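Local coordinates for protein fatty acyl CoA synthetase FADD13 (FATTY-ACYL-CoA SYNTHETASE) (Mycobacterium tuberculosis, PDB 3R44) that is a fatty-acyl-CoA synthetase of the AMP-binding (ANL) enzyme superfamily, with a large AMP-binding region followed by a smaller C-terminal domain, at residues A[170-175]-A[374-378]; A[193-198]-A[369-373]; A[200-205]-A[342-346]. One frame throughout, in Å; residues are numbered along the deposited sequence.

Contact 1: A[170-175]-A[374-378]; sequences DDNLFI and KEYWN
Lys374 reaches over to the start of strand 172-178 and the loop before it, and spends its ammonium group there on two oxygens. NZ donates to the side-chain carbonyl OD1 of Asn172 at 2.8 Å and to the backbone O of Asp170 at 2.9 Å. The two acceptors are used differently: the Asp170 carbonyl is met almost end-on, with a C=O...N angle of 168°, whereas at Asn172 the nitrogen stands 41° out of the amide plane. The lysine chain is extended apart from a bend at chi3, which turns its end toward the Asp170 carbonyl. The Asp170 carboxylate adds a long salt bridge, OD2 to Lys374 NZ 4.0 Å; its OD1 lies nearer to the methylene carbon CE of Lys374, at 3.4 Å, so this carboxylate probably contributes mainly a diffuse electrostatic pull. The Asn172 amide works in both directions, because its ND2 donates at 2.8 Å to water 1, which in turn donates to OE2 of Glu375. With OD1 held by the lysine and ND2 by the water, the amide plane has little freedom to flip. ND2 also comes up to the edge of the Trp377 indole, near the ring plane, the amide standing steeply to the ring. One face of that indole receives the methyl CD1 of Ile175 in a CH-pi contact, 3.9 Å from the centroid of the six-membered ring and 19° off its normal. The two segments do not pair directly: strand 186-191 lies between them in a three-stranded antiparallel sheet, and its Val189 touches Asn172, Glu375 and Trp377. Ile175 and Trp377 also rest on Arg70 of strand 70-74, while Leu173 and Phe174 turn to helix 192-205.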
# COMPACT_ATOMS: atom_id res chain seq x y z
N ASP A 170 2.42 -6.43 -21.35
CA ASP A 170 1.94 -5.09 -21.16
C ASP A 170 0.41 -4.99 -21.18
O ASP A 170 -0.13 -3.91 -21.07
CB ASP A 170 2.52 -4.21 -22.29
CG ASP A 170 2.20 -2.76 -22.11
OD1 ASP A 170 2.36 -2.27 -20.97
OD2 ASP A 170 1.80 -2.09 -23.11
N ASP A 171 -0.32 -6.09 -21.33
CA ASP A 171 -1.75 -6.06 -21.15
C ASP A 171 -2.18 -5.64 -19.72
O ASP A 171 -1.60 -6.08 -18.73
CB ASP A 171 -2.37 -7.41 -21.52
CG ASP A 171 -2.27 -7.69 -23.02
OD1 ASP A 171 -2.12 -6.72 -23.80
OD2 ASP A 171 -2.34 -8.87 -23.37
N ASN A 172 -3.21 -4.80 -19.64
CA ASN A 172 -3.74 -4.42 -18.35
C ASN A 172 -4.17 -5.59 -17.53
O ASN A 172 -4.78 -6.54 -18.06
CB ASN A 172 -4.95 -3.51 -18.44
CG ASN A 172 -4.66 -2.23 -19.11
OD1 ASN A 172 -3.51 -1.83 -19.21
ND2 ASN A 172 -5.73 -1.57 -19.61
N LEU A 173 -3.93 -5.49 -16.23
CA LEU A 173 -4.26 -6.54 -15.28
C LEU A 173 -5.10 -6.03 -14.09
O LEU A 173 -5.96 -6.75 -13.60
CB LEU A 173 -2.96 -7.19 -14.72
CG LEU A 173 -3.11 -8.28 -13.64
CD1 LEU A 173 -4.12 -9.37 -14.05
CD2 LEU A 173 -1.79 -8.92 -13.21
N PHE A 174 -4.75 -4.90 -13.52
CA PHE A 174 -5.60 -4.37 -12.45
C PHE A 174 -5.61 -2.88 -12.44
O PHE A 174 -4.66 -2.25 -12.96
CB PHE A 174 -5.34 -5.03 -11.09
CG PHE A 174 -4.05 -4.66 -10.43
CD1 PHE A 174 -3.98 -3.53 -9.64
CD2 PHE A 174 -2.96 -5.49 -10.50
CE1 PHE A 174 -2.76 -3.14 -8.99
CE2 PHE A 174 -1.76 -5.14 -9.85
CZ PHE A 174 -1.67 -3.97 -9.07
N ILE A 175 -6.67 -2.32 -11.83
CA ILE A 175 -6.73 -0.89 -11.56
C ILE A 175 -6.98 -0.72 -10.08
O ILE A 175 -7.95 -1.23 -9.55
CB ILE A 175 -7.85 -0.17 -12.33
CG1 ILE A 175 -7.80 -0.41 -13.83
CG2 ILE A 175 -7.76 1.33 -12.10
CD1 ILE A 175 -9.10 -0.18 -14.57
N LYS A 374 1.36 1.58 -15.81
CA LYS A 374 1.28 1.89 -17.22
C LYS A 374 0.76 3.31 -17.45
O LYS A 374 1.26 4.06 -18.31
CB LYS A 374 0.36 0.89 -17.94
CG LYS A 374 0.07 1.31 -19.39
CD LYS A 374 -1.08 0.53 -20.03
CE LYS A 374 -0.64 -0.81 -20.51
NZ LYS A 374 -1.71 -1.49 -21.32
N GLU A 375 -0.28 3.66 -16.70
CA GLU A 375 -0.94 4.94 -16.86
C GLU A 375 -1.94 5.12 -15.71
O GLU A 375 -2.26 4.15 -15.02
CB GLU A 375 -1.70 4.94 -18.17
CG GLU A 375 -2.92 4.01 -18.16
CD GLU A 375 -3.45 3.67 -19.55
OE1 GLU A 375 -2.73 3.83 -20.55
OE2 GLU A 375 -4.61 3.19 -19.60
N TYR A 376 -2.41 6.34 -15.53
CA TYR A 376 -3.63 6.54 -14.76
C TYR A 376 -4.81 6.35 -15.69
O TYR A 376 -4.81 6.85 -16.82
CB TYR A 376 -3.64 7.93 -14.15
CG TYR A 376 -2.61 8.21 -13.11
CD1 TYR A 376 -2.65 7.57 -11.86
CD2 TYR A 376 -1.59 9.16 -13.35
CE1 TYR A 376 -1.72 7.85 -10.91
CE2 TYR A 376 -0.67 9.45 -12.38
CZ TYR A 376 -0.74 8.80 -11.18
OH TYR A 376 0.18 9.06 -10.21
N TRP A 377 -5.79 5.57 -15.24
CA TRP A 377 -6.87 5.16 -16.08
C TRP A 377 -7.66 6.34 -16.68
O TRP A 377 -8.15 7.18 -15.93
CB TRP A 377 -7.80 4.26 -15.27
CG TRP A 377 -9.00 3.74 -16.02
CD1 TRP A 377 -10.27 4.11 -15.81
CD2 TRP A 377 -9.06 2.69 -17.01
NE1 TRP A 377 -11.11 3.45 -16.64
CE2 TRP A 377 -10.41 2.53 -17.36
CE3 TRP A 377 -8.11 1.88 -17.63
CZ2 TRP A 377 -10.83 1.65 -18.36
CZ3 TRP A 377 -8.52 0.97 -18.59
CH2 TRP A 377 -9.85 0.84 -18.94
N ASN A 378 -7.76 6.37 -18.01
CA ASN A 378 -8.44 7.45 -18.76
C ASN A 378 -8.00 8.84 -18.37
O ASN A 378 -8.76 9.81 -18.51
CB ASN A 378 -9.95 7.27 -18.64
CG ASN A 378 -10.41 6.02 -19.30
OD1 ASN A 378 -9.68 5.45 -20.09
ND2 ASN A 378 -11.59 5.57 -18.96
O HOH W 1 -5.46 0.85 -20.96

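Contact 2: A[193-198]-A[369-373]; sequences ESVHSA and SDILL. With HIS (histidine), chain B.
Ser194, near the start of helix 192-205, meets Asp370 and Leu372 with its carbons while its hydroxyl turns back to the end of strand 186-191, where OG is hydrogen-bonded to both Thr191 N and His190 ND1. Asp370 O presses against this serine: Ser194 CA makes a CA-H...O contact of 3.2 Å with it, and Ser194 CB is equally near. CB also lies 3.6 Å from Leu372 O. No direct hydrogen bond joins the two segments, so the helix accepts the turn through carbon atoms and close backbone packing. Ser197 points at the turn, its CB against Ile371 CG2; in one of its two conformers OG lies 3.4 Å from Asp370 CB. Further along, Ile371 pushes CG2 onto the helix, 3.4 Å from Ala198 N and 4.0 Å from Ala198 CB. This branch faces the helix because CG1, with chi1 at 73°, is placed between the backbone N and carbonyl carbon and carries CD1 away. At the exposed end, Glu193 OE2 and Asp370 OD2 approach to 4.4 Å, a closeness that would tend to raise the proton affinity of one carboxylate. On another side of the helix a bound histidine lays its CG over the centre of the His196 ring, and its OXT comes within 2.9 Å of His196 ND1. The loop is a type I beta turn from Ser369 to Leu372 combined with an ST turn, Ile371 N donating almost straight to Ser369 OG (171°). The whole is a compact turn packed against the opening of a helix that also carries Glu193 and His196 of the histidine pocket.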
# COMPACT_ATOMS: atom_id res chain seq x y z
N GLU A 193 3.14 -7.44 -16.69
CA GLU A 193 4.55 -7.12 -16.60
C GLU A 193 4.90 -6.38 -15.33
O GLU A 193 5.90 -6.70 -14.71
CB GLU A 193 5.02 -6.29 -17.81
CG GLU A 193 6.41 -5.65 -17.66
CD GLU A 193 6.83 -4.89 -18.94
OE1 GLU A 193 6.32 -3.77 -19.15
OE2 GLU A 193 7.62 -5.40 -19.75
N SER A 194 4.12 -5.35 -14.96
CA SER A 194 4.47 -4.58 -13.75
C SER A 194 4.32 -5.38 -12.47
O SER A 194 5.11 -5.29 -11.57
CB SER A 194 3.78 -3.18 -13.77
OG SER A 194 2.35 -3.25 -13.67
N VAL A 195 3.29 -6.20 -12.42
CA VAL A 195 3.01 -7.04 -11.31
C VAL A 195 4.11 -8.10 -11.17
O VAL A 195 4.63 -8.37 -10.07
CB VAL A 195 1.58 -7.70 -11.57
CG1 VAL A 195 1.33 -8.89 -10.77
CG2 VAL A 195 0.50 -6.64 -11.37
N HIS A 196 4.45 -8.71 -12.28
CA HIS A 196 5.54 -9.69 -12.29
C HIS A 196 6.85 -9.03 -11.83
O HIS A 196 7.60 -9.61 -11.05
CB HIS A 196 5.71 -10.27 -13.67
CG HIS A 196 6.98 -11.05 -13.84
ND1 HIS A 196 8.09 -10.52 -14.47
CD2 HIS A 196 7.32 -12.29 -13.42
CE1 HIS A 196 9.06 -11.43 -14.44
NE2 HIS A 196 8.61 -12.51 -13.83
N SER A 197 7.12 -7.83 -12.32
CA SER A 197 8.36 -7.13 -11.95
C SER A 197 8.39 -6.82 -10.46
O SER A 197 9.42 -6.98 -9.82
CB SER A 197 8.52 -5.88 -12.78
OG SER A 197 8.84 -6.24 -14.11
N ALA A 198 7.27 -6.40 -9.92
CA ALA A 198 7.21 -6.07 -8.53
C ALA A 198 7.37 -7.32 -7.72
O ALA A 198 8.07 -7.30 -6.72
CB ALA A 198 5.84 -5.40 -8.21
N SER A 369 11.56 1.96 -13.37
CA SER A 369 11.39 0.56 -13.13
C SER A 369 10.21 0.04 -13.93
O SER A 369 9.23 0.75 -14.11
CB SER A 369 11.04 0.29 -11.66
OG SER A 369 10.98 -1.11 -11.35
N ASP A 370 10.28 -1.22 -14.33
CA ASP A 370 9.10 -1.91 -14.89
C ASP A 370 7.98 -2.18 -13.86
O ASP A 370 6.88 -2.58 -14.27
CB ASP A 370 9.51 -3.25 -15.51
CG ASP A 370 10.25 -3.11 -16.81
OD1 ASP A 370 10.08 -2.06 -17.44
OD2 ASP A 370 10.95 -4.08 -17.21
N ILE A 371 8.21 -1.97 -12.57
CA ILE A 371 7.15 -2.08 -11.58
C ILE A 371 6.12 -0.94 -11.68
O ILE A 371 5.03 -1.01 -11.08
CB ILE A 371 7.67 -2.12 -10.14
CG1 ILE A 371 8.15 -0.71 -9.76
CG2 ILE A 371 8.76 -3.30 -9.89
CD1 ILE A 371 8.78 -0.62 -8.36
N LEU A 372 6.47 0.12 -12.42
CA LEU A 372 5.63 1.31 -12.48
C LEU A 372 4.36 1.08 -13.25
O LEU A 372 4.29 0.32 -14.22
CB LEU A 372 6.39 2.49 -13.09
CG LEU A 372 7.52 2.98 -12.21
CD1 LEU A 372 8.36 4.00 -13.00
CD2 LEU A 372 7.03 3.58 -10.91
N LEU A 373 3.36 1.82 -12.85
CA LEU A 373 2.10 1.85 -13.56
C LEU A 373 2.26 2.14 -15.04
O LEU A 373 3.19 2.86 -15.49
CB LEU A 373 1.13 2.91 -12.94
CG LEU A 373 1.34 4.37 -13.39
CD1 LEU A 373 0.24 5.25 -12.84
CD2 LEU A 373 2.74 4.98 -13.00
N HIS B . 9.26 -10.61 -18.46
CA HIS B . 7.83 -11.01 -18.39
C HIS B . 6.97 -9.83 -18.00
O HIS B . 6.04 -9.38 -18.68
CB HIS B . 7.70 -12.18 -17.39
CG HIS B . 6.32 -12.41 -16.87
ND1 HIS B . 5.93 -13.64 -16.36
CD2 HIS B . 5.23 -11.59 -16.76
CE1 HIS B . 4.67 -13.56 -15.96
NE2 HIS B . 4.23 -12.33 -16.18
OXT HIS B . 7.19 -9.28 -16.93
O HOH W 2 5.86 -1.96 -16.49

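Contact 3: A[200-205]-A[342-346]; sequences SSWAST and ATMFT
Ser201 sits at the polar centre of this contact: its OG donates to the backbone O of Met344 at 2.7 Å, lying in the carbonyl plane, and lies 2.7 Å from Thr343 OG1, whose proton may go to it or, more weakly, to Met344 O. With its OG anti to the backbone N (chi1 -177°), the serine turns its hydroxyl to the loop instead of to the preceding helical turn. Gly324 O is a further, weak partner of the Thr343 hydroxyl. One helical turn on, Thr205 OG1 bridges the two backbones. It accepts from Met344 N at 3.0 Å, nearly straight at 166°, and donates at 2.7 Å to Ser201 O of its own helix, so it serves as acceptor and donor at once. Met344 thus has both its backbone N and O held by helix side chains. Ser204 instead points OG back to Ser200 O, which also accepts the Ser204 N-H from the opposite face of the carbonyl plane; Ser204 CB touches Met344 CG at 3.9 Å. Phe345 closes the outer side, turning its ring edge to the helix, with CD2 3.9 Å from Ser201 N and CE2 3.8 Å from Ser204 OG. Thr343 to Thr346 form a type II beta turn, closed by Thr346 N on Thr343 O. The hydroxyls of Ser201 and Thr205 therefore do the joining, tying a helix to a tight turn through directional bonds to the Met344 backbone, whereas the apolar part is slight: a ring edge, methylenes and the threonine methyls.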
# COMPACT_ATOMS: atom_id res chain seq x y z
N SER A 200 8.92 -10.04 -8.62
CA SER A 200 10.34 -10.43 -8.78
C SER A 200 11.26 -9.58 -7.98
O SER A 200 12.22 -10.07 -7.40
CB SER A 200 10.81 -10.29 -10.22
OG SER A 200 10.04 -11.10 -11.03
N SER A 201 10.95 -8.28 -7.95
CA SER A 201 11.71 -7.33 -7.16
C SER A 201 11.76 -7.76 -5.68
O SER A 201 12.80 -7.92 -5.09
CB SER A 201 11.11 -5.94 -7.26
OG SER A 201 11.93 -5.08 -6.54
N TRP A 202 10.59 -8.01 -5.11
CA TRP A 202 10.54 -8.49 -3.72
C TRP A 202 11.28 -9.81 -3.53
O TRP A 202 12.14 -9.96 -2.67
CB TRP A 202 9.09 -8.68 -3.35
CG TRP A 202 8.42 -7.45 -2.95
CD1 TRP A 202 7.75 -6.52 -3.74
CD2 TRP A 202 8.26 -7.02 -1.63
NE1 TRP A 202 7.22 -5.51 -2.95
CE2 TRP A 202 7.51 -5.81 -1.66
CE3 TRP A 202 8.72 -7.52 -0.40
CZ2 TRP A 202 7.23 -5.09 -0.48
CZ3 TRP A 202 8.42 -6.83 0.75
CH2 TRP A 202 7.66 -5.63 0.70
N ALA A 203 10.93 -10.77 -4.39
CA ALA A 203 11.44 -12.12 -4.28
C ALA A 203 12.95 -12.18 -4.45
O ALA A 203 13.62 -13.05 -3.87
CB ALA A 203 10.77 -13.00 -5.30
N SER A 204 13.52 -11.28 -5.25
CA SER A 204 14.99 -11.21 -5.43
C SER A 204 15.73 -10.37 -4.42
O SER A 204 16.97 -10.41 -4.38
CB SER A 204 15.37 -10.68 -6.82
OG SER A 204 14.94 -11.59 -7.80
N THR A 205 15.01 -9.61 -3.60
CA THR A 205 15.62 -8.68 -2.68
C THR A 205 15.49 -9.18 -1.22
O THR A 205 16.45 -9.13 -0.49
CB THR A 205 14.99 -7.26 -2.83
OG1 THR A 205 15.07 -6.84 -4.21
CG2 THR A 205 15.68 -6.27 -1.86
N ALA A 342 17.24 1.07 -2.84
CA ALA A 342 16.53 0.59 -4.00
C ALA A 342 16.57 -0.95 -4.01
O ALA A 342 17.48 -1.57 -3.42
CB ALA A 342 17.17 1.15 -5.31
N THR A 343 15.54 -1.55 -4.57
CA THR A 343 15.42 -3.00 -4.68
C THR A 343 15.90 -3.50 -6.03
O THR A 343 16.27 -2.68 -6.94
CB THR A 343 13.99 -3.45 -4.44
OG1 THR A 343 13.10 -2.89 -5.43
CG2 THR A 343 13.56 -2.98 -3.06
N MET A 344 15.95 -4.82 -6.19
CA MET A 344 16.29 -5.37 -7.48
C MET A 344 15.26 -4.90 -8.44
O MET A 344 14.09 -4.77 -8.10
CB MET A 344 16.35 -6.91 -7.52
CG MET A 344 17.53 -7.45 -6.93
SD MET A 344 19.10 -6.80 -7.56
CE MET A 344 19.19 -7.48 -9.21
N PHE A 345 15.70 -4.59 -9.64
CA PHE A 345 14.81 -4.19 -10.74
C PHE A 345 14.17 -2.81 -10.57
O PHE A 345 13.24 -2.48 -11.29
CB PHE A 345 13.74 -5.26 -11.02
CG PHE A 345 14.31 -6.63 -11.17
CD1 PHE A 345 15.25 -6.89 -12.16
CD2 PHE A 345 13.95 -7.64 -10.30
CE1 PHE A 345 15.85 -8.18 -12.28
CE2 PHE A 345 14.52 -8.92 -10.42
CZ PHE A 345 15.48 -9.19 -11.39
N THR A 346 14.69 -2.02 -9.63
CA THR A 346 14.16 -0.67 -9.36
C THR A 346 15.32 0.31 -9.26
O THR A 346 16.33 0.04 -8.59
CB THR A 346 13.28 -0.61 -8.07
OG1 THR A 346 12.34 0.47 -8.16
CG2 THR A 346 14.11 -0.41 -6.83

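In the fold
The three contacts form a row on the large AMP-binding region: centres of contacts 1 and 2 lie 11 Å apart, those of contacts 2 and 3 10 Å, and those of contacts 1 and 3 21 Å. Along the chain they nest, contact 3 inside the loop closed by contact 2, and that inside contact 1. Helix 192-205 is the shared element, giving its first turns to contact 2 and its last to contact 3. Val195 packs on Leu173 and Phe174 of contact 1, while Ser369 OG and Phe345 O probably hydrogen-bond between contacts 2 and 3. One helix thus ties together turns and strands distant in sequence.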